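PDB 4FAJ: PrgZ from Enterococcus faecalis, which binds peptide sex pheromone outside the cell as a membrane-anchored solute-binding receptor, and probably serves peptide uptake across the membrane. Local coordinates for residues 316-321 against 531-536. Numbering follows the deposited sequence.
Sequences MANTMF and FQVGTA
Three backbone bonds stitch strand 528-539 to strand 311-324: M320 N gives to F531 O (2.9 Å), V533 N to N318 O (3.0 Å) and M316 N to V533 O. The CA-H groups of Q532 and T319 make weaker, bent contacts with N318 O and F531 O. Between M316 and N318 the chain turns a corner through an inverse gamma turn centred on A317, closed by a weak bond from N318 N to M316 O. The stronger claim on M316 O comes from Q532, whose extended side chain brings NE2 to 2.9 Å, well above the carbonyl plane. K369 O accepts from the same NE2; the NH2 end of an amide has two hydrogens to give, which suits a place with two carbonyls to serve. This antiparallel pairing belongs to the mixed sheet of one lobe of the solute-binding fold, and part of it faces the bound peptide. There N318, CG anti to the backbone N (chi1 177°), suits a double task: OD1 packs on V533 CG2 (3.4 Å), while ND2 bonds a polar side chain of the peptide. M320, an unbranched chain fit to lie on an aromatic face, lays CB over the F531 ring in a CH-pi contact, offset toward the rim, with CG 3.6 Å from F531 CZ and also against V533 CG2; the ring meets a peptide aromatic edge-to-face. T319 OG1 bonds V366 O, and T535 OG1, beside M316 CG, is hydrogen-bonded to K554 NZ.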
ATOM      1  N   MET A 316       8.895   8.101   2.426  1.00 15.80           N
ATOM      2  CA  MET A 316       8.261   6.786   2.321  1.00 15.18           C
ATOM      3  C   MET A 316       8.585   6.111   0.983  1.00 14.32           C
ATOM      4  O   MET A 316       8.850   6.789  -0.002  1.00 13.24           O
ATOM      5  CB  MET A 316       6.757   6.932   2.422  1.00 15.87           C
ATOM      6  CG  MET A 316       6.252   7.569   3.701  1.00 17.40           C
ATOM      7  SD  MET A 316       6.303   6.414   5.088  1.00 19.83           S
ATOM      8  CE  MET A 316       7.624   7.122   6.048  1.00 18.86           C
ATOM      9  N   ALA A 317       8.526   4.773   0.962  1.00 13.55           N
ATOM     10  CA  ALA A 317       8.696   3.982  -0.276  1.00 13.00           C
ATOM     11  C   ALA A 317       7.360   3.925  -1.018  1.00 12.44           C
ATOM     12  O   ALA A 317       6.746   2.862  -1.176  1.00 11.77           O
ATOM     13  CB  ALA A 317       9.215   2.565   0.050  1.00 12.14           C
ATOM     14  N   ASN A 318       6.926   5.090  -1.493  1.00 11.70           N
ATOM     15  CA  ASN A 318       5.543   5.302  -1.903  1.00 11.55           C
ATOM     16  C   ASN A 318       5.551   6.271  -3.088  1.00 11.69           C
ATOM     17  O   ASN A 318       5.968   7.408  -2.947  1.00 12.27           O
ATOM     18  CB  ASN A 318       4.793   5.836  -0.669  1.00 11.11           C
ATOM     19  CG  ASN A 318       3.315   6.190  -0.899  1.00 11.99           C
ATOM     20  OD1 ASN A 318       2.707   6.805  -0.005  1.00 11.90           O
ATOM     21  ND2 ASN A 318       2.721   5.789  -2.032  1.00 11.21           N
ATOM     22  N   THR A 319       5.133   5.789  -4.260  1.00 11.85           N
ATOM     23  CA  THR A 319       5.044   6.613  -5.456  1.00 11.90           C
ATOM     24  C   THR A 319       3.564   6.919  -5.738  1.00 12.40           C
ATOM     25  O   THR A 319       2.734   6.005  -5.753  1.00 12.55           O
ATOM     26  CB  THR A 319       5.651   5.886  -6.671  1.00 12.00           C
ATOM     27  OG1 THR A 319       7.048   5.625  -6.431  1.00 11.10           O
ATOM     28  CG2 THR A 319       5.493   6.730  -7.961  1.00 10.61           C
ATOM     29  N   MET A 320       3.245   8.190  -5.953  1.00 13.43           N
ATOM     30  CA  MET A 320       1.914   8.572  -6.453  1.00 14.18           C
ATOM     31  C   MET A 320       1.961   8.658  -7.990  1.00 14.87           C
ATOM     32  O   MET A 320       2.880   9.258  -8.564  1.00 14.35           O
ATOM     33  CB  MET A 320       1.450   9.907  -5.854  1.00 14.52           C
ATOM     34  CG  MET A 320       1.108   9.860  -4.379  1.00 16.37           C
ATOM     35  SD  MET A 320      -0.247   8.733  -3.946  1.00 17.34           S
ATOM     36  CE  MET A 320      -1.591   9.361  -4.962  1.00 17.93           C
ATOM     37  N   PHE A 321       0.969   8.034  -8.635  1.00 15.07           N
ATOM     38  CA  PHE A 321       0.888   7.931 -10.096  1.00 15.99           C
ATOM     39  C   PHE A 321      -0.328   8.667 -10.649  1.00 16.12           C
ATOM     40  O   PHE A 321      -1.286   8.929  -9.917  1.00 15.14           O
ATOM     41  CB  PHE A 321       0.703   6.474 -10.532  1.00 16.41           C
ATOM     42  CG  PHE A 321       1.764   5.528 -10.063  1.00 17.37           C
ATOM     43  CD1 PHE A 321       3.004   5.486 -10.683  1.00 20.24           C
ATOM     44  CD2 PHE A 321       1.489   4.602  -9.065  1.00 19.99           C
ATOM     45  CE1 PHE A 321       3.973   4.579 -10.279  1.00 20.85           C
ATOM     46  CE2 PHE A 321       2.462   3.686  -8.649  1.00 20.66           C
ATOM     47  CZ  PHE A 321       3.701   3.682  -9.249  1.00 20.67           C
ATOM     48  N   PHE A 531       5.298  11.840  -7.931  1.00 13.97           N
ATOM     49  CA  PHE A 531       6.179  12.138  -6.806  1.00 13.89           C
ATOM     50  C   PHE A 531       6.253  11.002  -5.788  1.00 13.72           C
ATOM     51  O   PHE A 531       5.391  10.131  -5.742  1.00 13.33           O
ATOM     52  CB  PHE A 531       5.775  13.441  -6.129  1.00 14.96           C
ATOM     53  CG  PHE A 531       4.436  13.402  -5.450  1.00 14.80           C
ATOM     54  CD1 PHE A 531       3.291  13.727  -6.146  1.00 16.99           C
ATOM     55  CD2 PHE A 531       4.328  13.090  -4.094  1.00 17.07           C
ATOM     56  CE1 PHE A 531       2.036  13.711  -5.526  1.00 16.71           C
ATOM     57  CE2 PHE A 531       3.079  13.082  -3.462  1.00 16.96           C
ATOM     58  CZ  PHE A 531       1.934  13.386  -4.184  1.00 16.50           C
ATOM     59  N   GLN A 532       7.329  11.027  -5.004  1.00 13.55           N
ATOM     60  CA  GLN A 532       7.558  10.107  -3.906  1.00 12.63           C
ATOM     61  C   GLN A 532       7.155  10.834  -2.636  1.00 13.58           C
ATOM     62  O   GLN A 532       7.615  11.957  -2.363  1.00 13.15           O
ATOM     63  CB  GLN A 532       9.028   9.683  -3.850  1.00 11.98           C
ATOM     64  CG  GLN A 532       9.359   8.749  -2.682  1.00 10.88           C
ATOM     65  CD  GLN A 532      10.762   8.192  -2.702  1.00 11.09           C
ATOM     66  OE1 GLN A 532      11.530   8.429  -3.637  1.00 14.08           O
ATOM     67  NE2 GLN A 532      11.107   7.419  -1.655  1.00 10.40           N
ATOM     68  N   VAL A 533       6.306  10.165  -1.862  1.00 13.80           N
ATOM     69  CA  VAL A 533       5.624  10.749  -0.726  1.00 13.86           C
ATOM     70  C   VAL A 533       6.543  10.886   0.480  1.00 14.37           C
ATOM     71  O   VAL A 533       7.151   9.905   0.924  1.00 13.97           O
ATOM     72  CB  VAL A 533       4.413   9.880  -0.304  1.00 13.81           C
ATOM     73  CG1 VAL A 533       3.766  10.411   0.978  1.00 13.70           C
ATOM     74  CG2 VAL A 533       3.385   9.792  -1.430  1.00 13.78           C
ATOM     75  N   GLY A 534       6.622  12.108   0.995  1.00 14.50           N
ATOM     76  CA  GLY A 534       7.143  12.378   2.331  1.00 15.38           C
ATOM     77  C   GLY A 534       5.983  12.652   3.282  1.00 16.43           C
ATOM     78  O   GLY A 534       5.064  13.392   2.930  1.00 16.58           O
ATOM     79  N   THR A 535       6.043  12.062   4.477  1.00 16.32           N
ATOM     80  CA  THR A 535       5.018  12.203   5.503  1.00 17.18           C
ATOM     81  C   THR A 535       5.494  13.217   6.538  1.00 17.26           C
ATOM     82  O   THR A 535       6.456  12.944   7.275  1.00 18.57           O
ATOM     83  CB  THR A 535       4.741  10.845   6.199  1.00 16.84           C
ATOM     84  OG1 THR A 535       4.281   9.893   5.225  1.00 17.37           O
ATOM     85  CG2 THR A 535       3.691  10.985   7.314  1.00 17.89           C
ATOM     86  N   ALA A 536       4.848  14.383   6.564  1.00 17.24           N
ATOM     87  CA  ALA A 536       5.199  15.460   7.494  1.00 17.51           C
ATOM     88  C   ALA A 536       4.075  15.665   8.469  1.00 17.09           C
ATOM     89  O   ALA A 536       2.895  15.582   8.113  1.00 16.42           O
ATOM     90  CB  ALA A 536       5.489  16.760   6.769  1.00 16.95           C
TER